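Local coordinates for hypothetical protein TTHA1254 (PDB 2D4P) that is of unknown function but belongs to a GNAT-related family and may transfer acyl groups, at residues A60-V65 against E94-L99; G35-A40 against A50-V55; E74-L79 against K104-A109. All coordinates share one frame; numbering follows the deposited sequence.

Contact 1: residues A60-V65 against E94-L99; sequences ATTVLV and EVALHL
Val65 meets two side chains of the neighbouring strand on one face of the sheet. Its CG1 stands anti to its own backbone N (chi1 -176°), which turns CG2 to meet Val95 CG1 at 4.1 Å, while Val65 CB lies 3.9 Å from Leu97 CD1. Val63 shares this face and, with Val65 and Val95, rests on Val83 of helix 73-89. Strand 61-70, that helix and strand 94-97 form a beta-alpha-beta unit, and the two strands probably correspond to the parallel pair that splays apart in GNAT folds. Their ladder is three backbone bonds: Val63 N to Glu94 O, Ala96 N to Val63 O, and Val65 N to Ala96 O. Beyond them the chains no longer bond directly, and a water accepts from His98 N and donates to Val65 O. On the opposite face, Glu94 holds CG in the crowded position between N and carbonyl carbon (chi1 64°), bringing Glu94 CG to 3.4 Å from Thr62 OG1. A second water bonds Thr62 OG1 at 2.6 Å and donates to Glu94 OE2. Further along, Leu64 CD1 packs 4.0 Å from Ala96 CB and sits over one face of the His98 imidazole, nearer its edge than its centre.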
loop_
_atom_site.group_PDB
_atom_site.type_symbol
_atom_site.label_atom_id
_atom_site.label_comp_id
_atom_site.label_asym_id
_atom_site.label_seq_id
_atom_site.Cartn_x
_atom_site.Cartn_y
_atom_site.Cartn_z
ATOM N N ALA A 60 -5.420 8.432 -18.487
ATOM C CA ALA A 60 -4.635 7.414 -17.811
ATOM C C ALA A 60 -5.187 7.208 -16.402
ATOM O O ALA A 60 -6.031 7.983 -15.915
ATOM C CB ALA A 60 -3.209 7.860 -17.740
ATOM N N THR A 61 -4.712 6.146 -15.768
ATOM C CA THR A 61 -5.026 5.809 -14.387
ATOM C C THR A 61 -3.754 5.760 -13.563
ATOM O O THR A 61 -2.687 5.389 -14.053
ATOM C CB THR A 61 -5.756 4.474 -14.373
ATOM O OG1 THR A 61 -6.996 4.622 -15.082
ATOM C CG2 THR A 61 -6.111 3.981 -12.960
ATOM N N THR A 62 -3.853 6.191 -12.307
ATOM C CA THR A 62 -2.800 6.016 -11.335
ATOM C C THR A 62 -3.282 5.079 -10.244
ATOM O O THR A 62 -4.457 5.149 -9.854
ATOM C CB THR A 62 -2.463 7.385 -10.673
ATOM O OG1 THR A 62 -1.894 8.273 -11.661
ATOM C CG2 THR A 62 -1.407 7.218 -9.613
ATOM N N VAL A 63 -2.398 4.203 -9.756
ATOM C CA VAL A 63 -2.678 3.467 -8.546
ATOM C C VAL A 63 -2.015 4.197 -7.390
ATOM O O VAL A 63 -0.809 4.386 -7.377
ATOM C CB VAL A 63 -2.232 1.984 -8.659
ATOM C CG1 VAL A 63 -2.136 1.366 -7.239
ATOM C CG2 VAL A 63 -3.240 1.221 -9.504
ATOM N N LEU A 64 -2.831 4.676 -6.447
ATOM C CA LEU A 64 -2.342 5.314 -5.248
ATOM C C LEU A 64 -2.326 4.338 -4.086
ATOM O O LEU A 64 -3.334 3.681 -3.781
ATOM C CB LEU A 64 -3.246 6.489 -4.900
ATOM C CG LEU A 64 -2.791 7.396 -3.770
ATOM C CD1 LEU A 64 -1.408 8.050 -4.002
ATOM C CD2 LEU A 64 -3.890 8.473 -3.564
ATOM N N VAL A 65 -1.167 4.228 -3.462
ATOM C CA VAL A 65 -1.025 3.442 -2.239
ATOM C C VAL A 65 -1.376 4.380 -1.077
ATOM O O VAL A 65 -0.583 5.227 -0.668
ATOM C CB VAL A 65 0.402 2.870 -2.066
ATOM C CG1 VAL A 65 0.446 1.994 -0.825
ATOM C CG2 VAL A 65 0.870 2.092 -3.284
ATOM N N GLU A 94 1.000 4.768 -13.718
ATOM C CA GLU A 94 1.956 4.968 -12.631
ATOM C C GLU A 94 1.395 4.575 -11.300
ATOM O O GLU A 94 0.190 4.450 -11.137
ATOM C CB GLU A 94 2.424 6.403 -12.569
ATOM C CG GLU A 94 1.367 7.443 -12.249
ATOM C CD GLU A 94 1.971 8.841 -12.172
ATOM O OE1 GLU A 94 2.715 9.205 -13.093
ATOM O OE2 GLU A 94 1.754 9.552 -11.159
ATOM N N VAL A 95 2.297 4.384 -10.346
ATOM C CA VAL A 95 1.950 4.083 -8.980
ATOM C C VAL A 95 2.568 5.189 -8.121
ATOM O O VAL A 95 3.725 5.579 -8.309
ATOM C CB VAL A 95 2.510 2.716 -8.541
ATOM C CG1 VAL A 95 2.202 2.422 -7.101
ATOM C CG2 VAL A 95 2.023 1.549 -9.492
ATOM N N ALA A 96 1.788 5.696 -7.191
ATOM C CA ALA A 96 2.208 6.805 -6.334
ATOM C C ALA A 96 1.895 6.532 -4.882
ATOM O O ALA A 96 0.961 5.779 -4.560
ATOM C CB ALA A 96 1.508 8.119 -6.779
ATOM N N LEU A 97 2.662 7.179 -3.998
ATOM C CA LEU A 97 2.525 6.992 -2.561
ATOM C C LEU A 97 2.930 8.316 -1.905
ATOM O O LEU A 97 3.867 8.972 -2.361
ATOM C CB LEU A 97 3.485 5.869 -2.133
ATOM C CG LEU A 97 3.521 5.324 -0.716
ATOM C CD1 LEU A 97 3.917 3.878 -0.731
ATOM C CD2 LEU A 97 4.498 6.122 0.114
ATOM N N HIS A 98 2.233 8.700 -0.838
ATOM C CA HIS A 98 2.632 9.852 -0.019
ATOM C C HIS A 98 3.488 9.355 1.168
ATOM O O HIS A 98 2.993 8.696 2.081
ATOM C CB HIS A 98 1.400 10.647 0.450
ATOM C CG HIS A 98 0.513 11.120 -0.669
ATOM N ND1 HIS A 98 -0.826 11.401 -0.487
ATOM C CD2 HIS A 98 0.778 11.410 -1.967
ATOM C CE1 HIS A 98 -1.355 11.798 -1.634
ATOM N NE2 HIS A 98 -0.406 11.814 -2.550
ATOM N N LEU A 99 4.778 9.619 1.114
ATOM C CA LEU A 99 5.763 9.074 2.027
ATOM C C LEU A 99 6.066 10.034 3.224
ATOM O O LEU A 99 6.346 11.199 3.038
ATOM C CB LEU A 99 7.044 8.775 1.227
ATOM C CG LEU A 99 8.350 8.495 1.983
ATOM C CD1 LEU A 99 8.294 7.161 2.741
ATOM C CD2 LEU A 99 9.575 8.566 1.061
HETATM O O HOH W 1 -1.133 10.491 -10.497
HETATM O O HOH W 2 0.106 7.332 0.436
#

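Contact 2: residues G35-A40 against A50-V55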
loop_
_atom_site.group_PDB
_atom_site.type_symbol
_atom_site.label_atom_id
_atom_site.label_comp_id
_atom_site.label_asym_id
_atom_site.label_seq_id
_atom_site.Cartn_x
_atom_site.Cartn_y
_atom_site.Cartn_z
ATOM N N GLY A 35 -8.361 -4.960 -6.238
ATOM C CA GLY A 35 -7.348 -5.759 -6.932
ATOM C C GLY A 35 -5.921 -5.240 -6.852
ATOM O O GLY A 35 -5.049 -5.754 -7.516
ATOM N N HIS A 36 -5.691 -4.237 -6.010
ATOM C CA HIS A 36 -4.401 -3.581 -5.837
ATOM C C HIS A 36 -3.857 -3.645 -4.408
ATOM O O HIS A 36 -2.800 -3.105 -4.132
ATOM C CB HIS A 36 -4.497 -2.117 -6.286
ATOM C CG HIS A 36 -4.843 -1.961 -7.737
ATOM N ND1 HIS A 36 -4.046 -2.484 -8.739
ATOM C CD2 HIS A 36 -5.919 -1.416 -8.352
ATOM C CE1 HIS A 36 -4.599 -2.213 -9.910
ATOM N NE2 HIS A 36 -5.745 -1.583 -9.704
ATOM N N SER A 37 -4.569 -4.324 -3.514
ATOM C CA SER A 37 -4.230 -4.336 -2.080
ATOM C C SER A 37 -3.807 -5.751 -1.659
ATOM O O SER A 37 -4.366 -6.751 -2.129
ATOM C CB SER A 37 -5.432 -3.859 -1.270
ATOM O OG SER A 37 -5.787 -2.542 -1.652
ATOM N N PHE A 38 -2.801 -5.815 -0.788
ATOM C CA PHE A 38 -2.145 -7.064 -0.427
ATOM C C PHE A 38 -1.782 -7.165 1.038
ATOM O O PHE A 38 -1.606 -6.165 1.714
ATOM C CB PHE A 38 -0.891 -7.252 -1.303
ATOM C CG PHE A 38 -1.205 -7.325 -2.738
ATOM C CD1 PHE A 38 -1.245 -6.185 -3.506
ATOM C CD2 PHE A 38 -1.568 -8.546 -3.308
ATOM C CE1 PHE A 38 -1.615 -6.240 -4.801
ATOM C CE2 PHE A 38 -1.923 -8.626 -4.653
ATOM C CZ PHE A 38 -1.926 -7.471 -5.402
ATOM N N LEU A 39 -1.646 -8.412 1.491
ATOM C CA LEU A 39 -1.118 -8.774 2.798
ATOM C C LEU A 39 0.186 -9.539 2.593
ATOM O O LEU A 39 0.279 -10.369 1.675
ATOM C CB LEU A 39 -2.136 -9.677 3.509
ATOM C CG LEU A 39 -1.807 -10.279 4.888
ATOM C CD1 LEU A 39 -1.752 -9.187 5.966
ATOM C CD2 LEU A 39 -2.841 -11.326 5.257
ATOM N N ALA A 40 1.179 -9.218 3.427
ATOM C CA ALA A 40 2.435 -9.945 3.517
ATOM C C ALA A 40 2.411 -10.815 4.769
ATOM O O ALA A 40 1.971 -10.363 5.822
ATOM C CB ALA A 40 3.587 -8.980 3.628
ATOM N N ALA A 50 -0.635 -3.499 2.226
ATOM C CA ALA A 50 -0.718 -2.306 1.393
ATOM C C ALA A 50 -2.171 -2.117 0.981
ATOM O O ALA A 50 -2.790 -3.044 0.477
ATOM C CB ALA A 50 0.162 -2.428 0.161
ATOM N N LEU A 51 -2.703 -0.917 1.236
ATOM C CA LEU A 51 -4.036 -0.521 0.784
ATOM C C LEU A 51 -3.827 0.417 -0.375
ATOM O O LEU A 51 -3.237 1.461 -0.208
ATOM C CB LEU A 51 -4.789 0.208 1.889
ATOM C CG LEU A 51 -4.860 -0.544 3.204
ATOM C CD1 LEU A 51 -5.743 0.256 4.137
ATOM C CD2 LEU A 51 -5.340 -1.989 3.062
ATOM N N ALA A 52 -4.261 -0.006 -1.546
ATOM C CA ALA A 52 -4.049 0.733 -2.788
ATOM C C ALA A 52 -5.285 0.674 -3.678
ATOM O O ALA A 52 -6.096 -0.240 -3.588
ATOM C CB ALA A 52 -2.823 0.235 -3.530
ATOM N N GLN A 53 -5.418 1.671 -4.549
ATOM C CA GLN A 53 -6.611 1.807 -5.383
ATOM C C GLN A 53 -6.326 2.600 -6.631
ATOM O O GLN A 53 -5.413 3.443 -6.666
ATOM C CB GLN A 53 -7.765 2.484 -4.600
ATOM C CG GLN A 53 -7.472 3.934 -4.247
ATOM C CD GLN A 53 -8.574 4.522 -3.358
ATOM O OE1 GLN A 53 -9.723 4.638 -3.807
ATOM N NE2 GLN A 53 -8.238 4.829 -2.113
ATOM N N ALA A 54 -7.140 2.332 -7.655
ATOM C CA ALA A 54 -7.060 3.055 -8.907
ATOM C C ALA A 54 -7.811 4.349 -8.874
ATOM O O ALA A 54 -8.965 4.411 -8.396
ATOM C CB ALA A 54 -7.564 2.200 -10.062
ATOM N N VAL A 55 -7.142 5.387 -9.370
ATOM C CA VAL A 55 -7.700 6.728 -9.479
ATOM C C VAL A 55 -7.556 7.192 -10.932
ATOM O O VAL A 55 -6.434 7.293 -11.430
ATOM C CB VAL A 55 -6.972 7.713 -8.583
ATOM C CG1 VAL A 55 -7.561 9.147 -8.742
ATOM C CG2 VAL A 55 -7.023 7.253 -7.107
#
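Ser37 OG accepts a nearly straight hydrogen bond from Ala52 N, 3.0 Å long with 178° at the hydrogen. The serine holds OG anti to its carbonyl carbon (chi1 -60°), and from there the hydroxyl spans to the facing strand just where the regular pairing has not yet begun. Thr34 OG1 also bonds this hydroxyl, as well as Ala52 O, so the end of helix 25-34 is tied into the same small network. With an alanine here, the Ala52 N–H would probably lose its acceptor and Thr34 one of its partners. One residue on, Phe38 and Ala50 form an antiparallel hydrogen-bonded pair: Phe38 N gives to Ala50 O at 3.0 Å, and Ala50 N gives to Phe38 O at 2.9 Å. Packing takes over on the other side of Ser37. His36 CB lies 3.7 Å from Ala52 O, its CD2 comes to 4.0 Å from Ala54 N, and its ND1 is bonded to Ser86 OG. His36 O is buried against Ala52 CB at 3.4 Å and has no polar partner. The contact lies at the open end of the hairpin of strands 38-42 and 45-56, away from its turn. Helix 73-89 covers the face carrying Phe38 and Ala50, helix 25-34 lies against Leu51 and Gln53, and strand 61-70 continues the sheet beyond strand 45-56.

Contact 3: residues E74-L79 against K104-A109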
loop_
_atom_site.group_PDB
_atom_site.type_symbol
_atom_site.label_atom_id
_atom_site.label_comp_id
_atom_site.label_asym_id
_atom_site.label_seq_id
_atom_site.Cartn_x
_atom_site.Cartn_y
_atom_site.Cartn_z
ATOM N N GLU A 74 12.102 -6.169 3.616
ATOM C CA GLU A 74 11.655 -7.266 2.786
ATOM C C GLU A 74 10.126 -7.257 2.611
ATOM O O GLU A 74 9.631 -7.391 1.501
ATOM C CB GLU A 74 12.155 -8.619 3.333
ATOM C CG GLU A 74 11.732 -9.794 2.476
ATOM C CD GLU A 74 12.063 -11.156 3.055
ATOM O OE1 GLU A 74 12.659 -11.218 4.149
ATOM O OE2 GLU A 74 11.697 -12.172 2.406
ATOM N N ALA A 75 9.375 -7.096 3.696
ATOM C CA ALA A 75 7.912 -7.057 3.602
ATOM C C ALA A 75 7.457 -5.858 2.743
ATOM O O ALA A 75 6.601 -5.968 1.857
ATOM C CB ALA A 75 7.308 -7.006 4.979
ATOM N N LEU A 76 8.044 -4.705 2.994
ATOM C CA LEU A 76 7.654 -3.494 2.281
ATOM C C LEU A 76 7.945 -3.621 0.792
ATOM O O LEU A 76 7.127 -3.238 -0.037
ATOM C CB LEU A 76 8.374 -2.289 2.887
ATOM C CG LEU A 76 7.900 -1.929 4.295
ATOM C CD1 LEU A 76 8.881 -0.889 4.926
ATOM C CD2 LEU A 76 6.477 -1.411 4.316
ATOM N N ARG A 77 9.125 -4.139 0.461
ATOM C CA ARG A 77 9.495 -4.329 -0.944
ATOM C C ARG A 77 8.537 -5.259 -1.678
ATOM O O ARG A 77 8.118 -4.972 -2.799
ATOM C CB ARG A 77 10.916 -4.862 -1.085
ATOM C CG ARG A 77 11.995 -3.862 -0.821
ATOM C CD ARG A 77 13.373 -4.430 -1.121
ATOM N NE ARG A 77 13.518 -4.759 -2.540
ATOM C CZ ARG A 77 14.593 -5.339 -3.064
ATOM N NH1 ARG A 77 15.637 -5.653 -2.314
ATOM N NH2 ARG A 77 14.631 -5.609 -4.355
ATOM N N GLY A 78 8.178 -6.378 -1.049
ATOM C CA GLY A 78 7.324 -7.354 -1.689
ATOM C C GLY A 78 5.917 -6.834 -1.877
ATOM O O GLY A 78 5.271 -7.120 -2.890
ATOM N N LEU A 79 5.436 -6.052 -0.905
ATOM C CA LEU A 79 4.138 -5.395 -1.045
ATOM C C LEU A 79 4.157 -4.404 -2.229
ATOM O O LEU A 79 3.234 -4.364 -3.055
ATOM C CB LEU A 79 3.745 -4.687 0.241
ATOM C CG LEU A 79 3.373 -5.589 1.419
ATOM C CD1 LEU A 79 3.407 -4.847 2.703
ATOM C CD2 LEU A 79 2.028 -6.269 1.196
ATOM N N LYS A 104 12.395 5.226 7.330
ATOM C CA LYS A 104 13.595 4.883 6.570
ATOM C C LYS A 104 13.505 3.531 5.877
ATOM O O LYS A 104 14.093 3.354 4.815
ATOM C CB LYS A 104 14.833 4.914 7.467
ATOM C CG LYS A 104 15.136 6.266 8.109
ATOM C CD LYS A 104 14.807 7.470 7.228
ATOM C CE LYS A 104 15.478 8.737 7.766
ATOM N NZ LYS A 104 14.847 10.000 7.268
ATOM N N GLU A 105 12.797 2.581 6.487
ATOM C CA GLU A 105 12.622 1.265 5.901
ATOM C C GLU A 105 11.809 1.373 4.610
ATOM O O GLU A 105 12.176 0.776 3.591
ATOM C CB GLU A 105 11.953 0.287 6.868
ATOM C CG GLU A 105 12.871 -0.167 8.006
ATOM C CD GLU A 105 12.409 -1.454 8.690
ATOM O OE1 GLU A 105 11.384 -2.062 8.287
ATOM O OE2 GLU A 105 13.114 -1.872 9.637
ATOM N N LEU A 106 10.740 2.158 4.662
ATOM C CA LEU A 106 9.916 2.381 3.475
ATOM C C LEU A 106 10.688 3.128 2.378
ATOM O O LEU A 106 10.617 2.780 1.188
ATOM C CB LEU A 106 8.636 3.112 3.847
ATOM C CG LEU A 106 7.686 3.446 2.685
ATOM C CD1 LEU A 106 7.285 2.188 1.965
ATOM C CD2 LEU A 106 6.466 4.165 3.197
ATOM N N GLU A 107 11.464 4.112 2.778
ATOM C CA GLU A 107 12.283 4.857 1.829
ATOM C C GLU A 107 13.257 3.921 1.122
ATOM O O GLU A 107 13.421 3.962 -0.099
ATOM C CB GLU A 107 13.044 5.944 2.580
ATOM C CG GLU A 107 13.576 7.086 1.730
ATOM C CD GLU A 107 13.976 8.278 2.597
ATOM O OE1 GLU A 107 14.967 8.143 3.341
ATOM O OE2 GLU A 107 13.246 9.313 2.565
ATOM N N GLU A 108 13.885 3.044 1.902
ATOM C CA GLU A 108 14.772 2.045 1.349
ATOM C C GLU A 108 14.043 1.120 0.368
ATOM O O GLU A 108 14.554 0.835 -0.699
ATOM C CB GLU A 108 15.428 1.201 2.454
ATOM C CG GLU A 108 16.278 0.056 1.894
ATOM C CD GLU A 108 17.097 -0.674 2.952
ATOM O OE1 GLU A 108 17.335 -0.085 4.043
ATOM O OE2 GLU A 108 17.499 -1.827 2.662
ATOM N N ALA A 109 12.853 0.665 0.743
ATOM C CA ALA A 109 12.086 -0.267 -0.100
ATOM C C ALA A 109 11.636 0.393 -1.424
ATOM O O ALA A 109 11.695 -0.216 -2.495
ATOM C CB ALA A 109 10.880 -0.791 0.673
#
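Leu76 and Arg77 reach Ala109 and its helix with similar first torsions, each holding CG anti to its own carbonyl carbon (chi1 -69° and -74°). In Leu76 this carries the branched end outward along the other helix, and CD1 settles against the backbone at the joint of Glu105 and Leu106. Leu76 CD1 lies 3.6 Å from Leu106 N and 3.8 Å from Glu105 CB, touching main chain and the root of a side chain rather than another branched tip. Leu106 CB is a little further, 4.2 Å from Leu76 CD1. In Arg77 the same turn lays the aliphatic start of the chain beside the alanine methyl, with Arg77 CG 3.6 Å from Ala109 CB.

The small Ala109 is consistent with the close approach of the backbones here, the CA atoms of Arg77 and Ala109 being 4.9 Å apart. Ala109 CB lies 3.7 Å from Leu76 CB, as well as beside the arginine methylene, and Leu80 also touches it. Past its CG the arginine bends at chi3, and its NE forms a salt bridge with Glu113, so its charged end is engaged beyond the two segments while the methylenes serve as packing surface.

The axes of these short segments pass 8.7 Å apart and cross at -45°, with the two helices running in broadly the same direction. Leu76 and Leu106 both rest on Ile68 of strand 61-70, so the leucines also join the helix pair to the sheet. Two helices packed side by side on one face of a mixed sheet, one of them the connection of a beta-alpha-beta unit and the other following its second strand, are consistent with the GNAT-like fold of this family.

How the contacts relate
Contact 2 lies deepest, its centre about 5 Å from that of the chain, whereas contact 1 is a surface contact at the sheet's outer strand and contact 3 is a buried helix pairing further out. Contacts 1 and 2 belong to one sheet: strands 45-56 and 61-70 are neighbours, with probable hydrogen bonds from Val55 N to Thr62 O and Leu64 N to Gln53 O. Both use backbone pairing, parallel in contact 1 and antiparallel in contact 2, where a serine hydroxyl adds to it, whereas contact 3 is apolar. Helix 73-89 links all three: it connects the strands of contact 1, and its Leu79 packs on the backbone of contact 2. Leu106 of contact 3 meets Leu97 and Leu99.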